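Local structure of glutaredoxin 2 (Salmonella enterica subsp. enterica serovar Typhimurium, 3IR4) at residues Y7-C12 / K49-L54; C15-M20 / D175-P180. The protein probably catalyses glutathione-dependent thiol-disulfide exchange, as glutaredoxins do, with a thioredoxin-like domain joined to a helical domain of the glutathione transferase type. All blocks are in the same frame, centred on the assembly; numbering follows the deposited sequence.

Contact 1 of 2, residues Y7-C12 / K49-L54. With GSH (glutathione), chain B.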
loop_
_atom_site.group_PDB
_atom_site.type_symbol
_atom_site.label_atom_id
_atom_site.label_comp_id
_atom_site.label_asym_id
_atom_site.label_seq_id
_atom_site.Cartn_x
_atom_site.Cartn_y
_atom_site.Cartn_z
ATOM N N TYR A 7 -4.554 9.388 -8.996
ATOM C CA TYR A 7 -4.129 8.479 -10.085
ATOM C C TYR A 7 -3.205 7.466 -9.442
ATOM O O TYR A 7 -2.204 7.816 -8.815
ATOM C CB TYR A 7 -3.462 9.258 -11.219
ATOM C CG TYR A 7 -4.437 10.222 -11.857
ATOM C CD1 TYR A 7 -4.588 11.501 -11.386
ATOM C CD2 TYR A 7 -5.241 9.814 -12.902
ATOM C CE1 TYR A 7 -5.538 12.362 -11.931
ATOM C CE2 TYR A 7 -6.175 10.657 -13.465
ATOM C CZ TYR A 7 -6.305 11.947 -12.983
ATOM O OH TYR A 7 -7.206 12.820 -13.533
ATOM N N ILE A 8 -3.549 6.190 -9.614
ATOM C CA ILE A 8 -2.925 5.107 -8.886
ATOM C C ILE A 8 -2.766 3.830 -9.671
ATOM O O ILE A 8 -3.355 3.629 -10.728
ATOM C CB ILE A 8 -3.789 4.744 -7.612
ATOM C CG1 ILE A 8 -5.166 4.176 -7.987
ATOM C CG2 ILE A 8 -3.971 5.955 -6.683
ATOM C CD1 ILE A 8 -5.999 3.668 -6.809
ATOM N N TYR A 9 -1.965 2.930 -9.072
ATOM C CA TYR A 9 -2.039 1.478 -9.339
ATOM C C TYR A 9 -2.588 0.895 -8.027
ATOM O O TYR A 9 -2.122 1.246 -6.949
ATOM C CB TYR A 9 -0.685 0.853 -9.637
ATOM C CG TYR A 9 0.064 1.475 -10.772
ATOM C CD1 TYR A 9 -0.580 1.932 -11.912
ATOM C CD2 TYR A 9 1.448 1.585 -10.700
ATOM C CE1 TYR A 9 0.158 2.552 -12.948
ATOM C CE2 TYR A 9 2.169 2.171 -11.716
ATOM C CZ TYR A 9 1.524 2.678 -12.832
ATOM O OH TYR A 9 2.277 3.295 -13.800
ATOM N N ASP A 10 -3.577 0.022 -8.117
ATOM C CA ASP A 10 -4.223 -0.544 -6.929
ATOM C C ASP A 10 -3.275 -1.354 -6.049
ATOM O O ASP A 10 -3.399 -1.336 -4.824
ATOM C CB ASP A 10 -5.468 -1.331 -7.380
ATOM C CG ASP A 10 -6.355 -1.797 -6.232
ATOM O OD1 ASP A 10 -6.353 -1.206 -5.141
ATOM O OD2 ASP A 10 -7.109 -2.739 -6.491
ATOM N N HIS A 11 -2.324 -2.059 -6.649
ATOM C CA HIS A 11 -1.395 -2.874 -5.875
ATOM C C HIS A 11 -0.315 -2.055 -5.151
ATOM O O HIS A 11 0.349 -2.561 -4.258
ATOM C CB HIS A 11 -0.645 -3.876 -6.773
ATOM C CG HIS A 11 0.511 -3.283 -7.528
ATOM N ND1 HIS A 11 0.381 -2.764 -8.795
ATOM C CD2 HIS A 11 1.824 -3.157 -7.211
ATOM C CE1 HIS A 11 1.560 -2.332 -9.209
ATOM N NE2 HIS A 11 2.447 -2.547 -8.264
ATOM N N CYS A 12 -0.130 -0.804 -5.558
ATOM C CA CYS A 12 1.041 -0.036 -5.125
ATOM C C CYS A 12 0.892 0.461 -3.700
ATOM O O CYS A 12 -0.068 1.146 -3.417
ATOM C CB CYS A 12 1.228 1.156 -6.088
ATOM S SG CYS A 12 2.522 2.310 -5.548
ATOM N N LYS A 49 6.695 8.935 -15.305
ATOM C CA LYS A 49 5.764 7.857 -15.033
ATOM C C LYS A 49 5.940 7.422 -13.593
ATOM O O LYS A 49 6.842 6.651 -13.271
ATOM C CB LYS A 49 6.038 6.696 -15.991
ATOM C CG LYS A 49 5.095 5.520 -15.811
ATOM C CD LYS A 49 5.429 4.380 -16.758
ATOM C CE LYS A 49 4.469 3.186 -16.672
ATOM N NZ LYS A 49 4.514 2.500 -15.355
HETATM N N MSE A 50 5.097 7.963 -12.723
HETATM C CA MSE A 50 5.118 7.627 -11.298
HETATM C C MSE A 50 3.752 7.891 -10.730
HETATM O O MSE A 50 3.097 8.852 -11.133
HETATM C CB MSE A 50 6.183 8.448 -10.550
HETATM C CG MSE A 50 6.387 8.025 -9.100
HETATM SE SE MSE A 50 7.828 8.937 -8.194
HETATM C CE MSE A 50 7.032 10.686 -8.088
ATOM N N VAL A 51 3.334 7.009 -9.815
ATOM C CA VAL A 51 2.084 7.161 -9.074
ATOM C C VAL A 51 2.441 6.921 -7.597
ATOM O O VAL A 51 3.410 6.227 -7.299
ATOM C CB VAL A 51 0.987 6.226 -9.568
ATOM C CG1 VAL A 51 0.511 6.648 -10.951
ATOM C CG2 VAL A 51 1.436 4.757 -9.503
ATOM N N PRO A 52 1.667 7.476 -6.654
ATOM C CA PRO A 52 0.421 8.225 -6.838
ATOM C C PRO A 52 0.619 9.672 -7.287
ATOM O O PRO A 52 1.659 10.279 -7.019
ATOM C CB PRO A 52 -0.171 8.262 -5.423
ATOM C CG PRO A 52 1.024 8.161 -4.514
ATOM C CD PRO A 52 1.953 7.203 -5.230
ATOM N N ILE A 53 -0.420 10.193 -7.941
ATOM C CA ILE A 53 -0.497 11.607 -8.275
ATOM C C ILE A 53 -1.845 12.108 -7.803
ATOM O O ILE A 53 -2.871 11.566 -8.152
ATOM C CB ILE A 53 -0.384 11.866 -9.796
ATOM C CG1 ILE A 53 0.926 11.319 -10.341
ATOM C CG2 ILE A 53 -0.534 13.370 -10.084
ATOM C CD1 ILE A 53 0.974 11.199 -11.884
ATOM N N LEU A 54 -1.840 13.164 -7.010
ATOM C CA LEU A 54 -3.051 13.857 -6.642
ATOM C C LEU A 54 -3.288 15.040 -7.540
ATOM O O LEU A 54 -2.369 15.814 -7.797
ATOM C CB LEU A 54 -2.884 14.427 -5.224
ATOM C CG LEU A 54 -4.057 15.270 -4.683
ATOM C CD1 LEU A 54 -5.305 14.424 -4.476
ATOM C CD2 LEU A 54 -3.656 15.994 -3.398
HETATM N N1 GSH B . 8.537 8.185 -3.752
HETATM C CA1 GSH B . 7.281 7.813 -4.417
HETATM C C1 GSH B . 6.123 8.069 -3.490
HETATM O O11 GSH B . 6.360 8.040 -2.252
HETATM O O12 GSH B . 4.998 8.276 -3.983
HETATM C CB1 GSH B . 7.363 6.345 -4.812
HETATM C CG1 GSH B . 6.215 5.960 -5.744
HETATM C CD1 GSH B . 6.424 4.658 -6.486
HETATM O OE1 GSH B . 7.509 3.903 -6.228
HETATM N N2 GSH B . 5.506 4.251 -7.326
HETATM C CA2 GSH B . 5.654 3.125 -8.242
HETATM C C2 GSH B . 5.772 3.618 -9.647
HETATM O O2 GSH B . 5.060 4.676 -10.024
HETATM C CB2 GSH B . 4.469 2.141 -8.114
HETATM S SG2 GSH B . 4.309 1.287 -6.511
HETATM N N3 GSH B . 6.535 2.965 -10.487
HETATM C CA3 GSH B . 6.921 3.521 -11.760
HETATM C C3 GSH B . 6.383 2.662 -12.841
HETATM O O31 GSH B . 5.492 1.805 -12.552
HETATM O O32 GSH B . 6.831 2.829 -14.004
#
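Tyr-7 and Ile-53 face each other as an antiparallel hydrogen-bonded pair. Tyr-7 N donates to Ile-53 O at 2.9 Å, nearly straight at 175°, and Ile-53 N returns a bond to Tyr-7 O. The strands then part: Tyr-9 to Cys-12 form a type I turn that leaves Cys-12 as the N-cap of helix 13-25, while a cis peptide bond precedes Pro-52, the cis-proline of the thioredoxin fold. Just before this cis bond, Val-51 pairs its N and O with glutathione as a strand would: Val-51 N donates to O2 of the ligand, and ligand N2 to Val-51 O at 2.9 Å. The CB of Val-51 points toward 7-12, and CG2 lies over one face of the Tyr-9 ring, offset toward the rim, in a CH-pi contact 3.6 Å from the centroid. Lys-49 runs extended as far as CE and bends only at its last torsion (chi4 -65°), which brings NZ to Tyr-9 OH at 2.8 Å. The same NZ donates to glutathione O32 at 2.7 Å, and Asn-36 O takes a third bond from it. Cys-12 SG is bonded covalently to ligand SG2 at 2.3 Å, as expected of a mixed disulfide, though long for a full one. Strand 5-8 lies between strands 30-33 and 53-55; Ile-53 packs against Pro-42, Met-45 and Ile-46 of helix 40-46, whereas Pro-52 and Leu-54 meet Ile-68 of helix 65-74.

Contact 2 of 2, residues C15-M20 / D175-P180. With SO4 (sulfate ion), chain F.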
loop_
_atom_site.group_PDB
_atom_site.type_symbol
_atom_site.label_atom_id
_atom_site.label_comp_id
_atom_site.label_asym_id
_atom_site.label_seq_id
_atom_site.Cartn_x
_atom_site.Cartn_y
_atom_site.Cartn_z
ATOM N N CYS A 15 0.468 4.198 -3.315
ATOM C CA CYS A 15 -0.882 4.616 -3.644
ATOM C C CYS A 15 -1.856 4.357 -2.495
ATOM O O CYS A 15 -2.724 5.188 -2.200
ATOM C CB CYS A 15 -1.330 3.924 -4.915
ATOM S SG CYS A 15 -0.423 4.524 -6.383
ATOM N N VAL A 16 -1.702 3.244 -1.802
ATOM C CA VAL A 16 -2.522 2.972 -0.621
ATOM C C VAL A 16 -2.272 4.066 0.421
ATOM O O VAL A 16 -3.215 4.569 0.989
ATOM C CB VAL A 16 -2.252 1.549 -0.086
ATOM C CG1 VAL A 16 -2.962 1.319 1.254
ATOM C CG2 VAL A 16 -2.665 0.496 -1.128
ATOM N N LYS A 17 -1.014 4.437 0.633
ATOM C CA LYS A 17 -0.693 5.510 1.581
ATOM C C LYS A 17 -1.506 6.777 1.253
ATOM O O LYS A 17 -2.109 7.389 2.120
ATOM C CB LYS A 17 0.804 5.842 1.581
ATOM C CG LYS A 17 1.664 4.703 2.072
ATOM C CD LYS A 17 3.143 5.001 2.021
ATOM C CE LYS A 17 3.936 3.754 2.143
ATOM N NZ LYS A 17 5.383 3.972 2.296
ATOM N N ALA A 18 -1.477 7.153 -0.023
ATOM C CA ALA A 18 -2.144 8.355 -0.505
ATOM C C ALA A 18 -3.654 8.298 -0.336
ATOM O O ALA A 18 -4.278 9.324 -0.172
ATOM C CB ALA A 18 -1.802 8.628 -1.956
ATOM N N ARG A 19 -4.238 7.109 -0.366
ATOM C CA ARG A 19 -5.668 6.931 -0.166
ATOM C C ARG A 19 -6.089 6.964 1.298
ATOM O O ARG A 19 -7.256 7.212 1.595
ATOM C CB ARG A 19 -6.102 5.585 -0.744
ATOM C CG ARG A 19 -6.036 5.557 -2.241
ATOM C CD ARG A 19 -6.236 4.157 -2.774
ATOM N NE ARG A 19 -7.583 3.719 -2.450
ATOM C CZ ARG A 19 -8.052 2.492 -2.617
ATOM N NH1 ARG A 19 -7.270 1.540 -3.097
ATOM N NH2 ARG A 19 -9.313 2.221 -2.290
HETATM N N MSE A 20 -5.175 6.648 2.211
HETATM C CA MSE A 20 -5.581 6.461 3.598
HETATM C C MSE A 20 -6.228 7.662 4.278
HETATM O O MSE A 20 -7.210 7.505 4.962
HETATM C CB MSE A 20 -4.415 5.961 4.458
HETATM C CG MSE A 20 -4.001 4.541 4.127
HETATM SE SE MSE A 20 -2.412 3.978 5.076
HETATM C CE MSE A 20 -3.146 3.847 6.850
ATOM N N ASP A 175 1.515 4.337 10.949
ATOM C CA ASP A 175 0.302 3.706 10.422
ATOM C C ASP A 175 0.253 3.788 8.901
ATOM O O ASP A 175 -0.162 2.855 8.211
ATOM C CB ASP A 175 -0.950 4.343 11.015
ATOM C CG ASP A 175 -1.037 4.127 12.493
ATOM O OD1 ASP A 175 -1.278 2.963 12.878
ATOM O OD2 ASP A 175 -0.830 5.077 13.271
ATOM N N ILE A 176 0.653 4.952 8.384
ATOM C CA ILE A 176 0.679 5.188 6.954
ATOM C C ILE A 176 1.634 4.192 6.284
ATOM O O ILE A 176 1.344 3.654 5.224
ATOM C CB ILE A 176 1.070 6.640 6.632
ATOM C CG1 ILE A 176 0.080 7.637 7.275
ATOM C CG2 ILE A 176 1.174 6.820 5.137
ATOM C CD1 ILE A 176 -1.356 7.568 6.763
ATOM N N HIS A 177 2.780 3.928 6.891
ATOM C CA HIS A 177 3.736 2.979 6.312
ATOM C C HIS A 177 3.370 1.521 6.574
ATOM O O HIS A 177 3.671 0.654 5.746
ATOM C CB HIS A 177 5.156 3.277 6.794
ATOM C CG HIS A 177 5.683 4.571 6.306
ATOM N ND1 HIS A 177 5.796 4.876 4.970
ATOM C CD2 HIS A 177 6.076 5.669 6.988
ATOM C CE1 HIS A 177 6.279 6.100 4.856
ATOM N NE2 HIS A 177 6.455 6.601 6.066
ATOM N N LEU A 178 2.759 1.213 7.708
ATOM C CA LEU A 178 2.483 -0.171 8.053
ATOM C C LEU A 178 1.257 -0.770 7.350
ATOM O O LEU A 178 1.300 -1.893 6.839
ATOM C CB LEU A 178 2.306 -0.303 9.585
ATOM C CG LEU A 178 1.927 -1.668 10.106
ATOM C CD1 LEU A 178 3.009 -2.737 9.736
ATOM C CD2 LEU A 178 1.686 -1.611 11.603
ATOM N N PHE A 179 0.138 -0.059 7.363
ATOM C CA PHE A 179 -1.075 -0.598 6.800
ATOM C C PHE A 179 -0.930 -1.105 5.344
ATOM O O PHE A 179 -1.398 -2.196 5.056
ATOM C CB PHE A 179 -2.274 0.336 6.947
ATOM C CG PHE A 179 -3.502 -0.195 6.269
ATOM C CD1 PHE A 179 -4.162 -1.314 6.776
ATOM C CD2 PHE A 179 -3.933 0.350 5.084
ATOM C CE1 PHE A 179 -5.258 -1.829 6.158
ATOM C CE2 PHE A 179 -5.054 -0.174 4.442
ATOM C CZ PHE A 179 -5.704 -1.275 4.972
ATOM N N PRO A 180 -0.275 -0.350 4.454
ATOM C CA PRO A 180 -0.188 -0.842 3.069
ATOM C C PRO A 180 0.493 -2.202 2.964
ATOM O O PRO A 180 0.100 -3.030 2.120
ATOM C CB PRO A 180 0.595 0.250 2.361
ATOM C CG PRO A 180 0.321 1.502 3.167
ATOM C CD PRO A 180 0.263 1.018 4.582
HETATM S S SO4 F . 9.035 9.281 6.634
HETATM O O1 SO4 F . 9.168 10.294 7.707
HETATM O O2 SO4 F . 9.495 8.010 7.231
HETATM O O3 SO4 F . 7.618 9.226 6.270
HETATM O O4 SO4 F . 9.921 9.660 5.543
#
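Lys-17 leaves its helix with CG anti to the carbonyl carbon (chi1 -65°) and stays extended to its end, carrying NZ across to His-177 ND1 at 2.9 Å. The ammonium lies in the imidazole plane, at the ring edge. Met-20, a selenomethionine, starts likewise but folds at chi3 (70°), tucking CE against Phe-179 CB at 3.6 Å. Its SE sits at the edge of the Phe-179 ring, 5.2 Å from the centroid, in a Met-aromatic contact. The Pro-180 ring packs against both side chains and Val-16: CG lies 3.6 Å from Lys-17 CG and also meets Val-16 CG1, while CD touches Met-20 SE. The helix axes approach to 8.9 Å with 125° between their directions, an interface joining the thioredoxin-like N-terminal domain to the helical C-terminal one. Pro-180 has no N-H for Ile-176 O, four residues back, so helix 173-185 kinks and this buried carbonyl, without a polar partner, is left to Lys-17 CG at 3.3 Å. His-177 ND1 accepts from Lys-17, and NE2 donates to O3 of a sulfate, probably from the crystallisation liquor and also held by Arg-85; a neutral imidazole protonated on NE2 would fit this chain of hydrogen bonds.

Helix 13-25 illustrates how one element can serve both the glutathione site and a domain interface. It is the next element after strand 5-8, across the turn that carries Cys-12, so contact 1 leads into contact 2, whose centre is about 12 Å away. Along the chain the segments alternate: 7-12, 15-20, 49-54, then 175-180. Contact 1 stays within the thioredoxin-like domain, at its four-stranded sheet, whereas contact 2 joins that domain to helix 173-185 of the C-terminal one. Cys-15 is one point where the two contacts touch, its SG packing on Ile-8 and Pro-52; a long, weak Asp-10/Arg-19 ion pair is another. The glutathione site is thus tied, through one helix, to the interdomain packing.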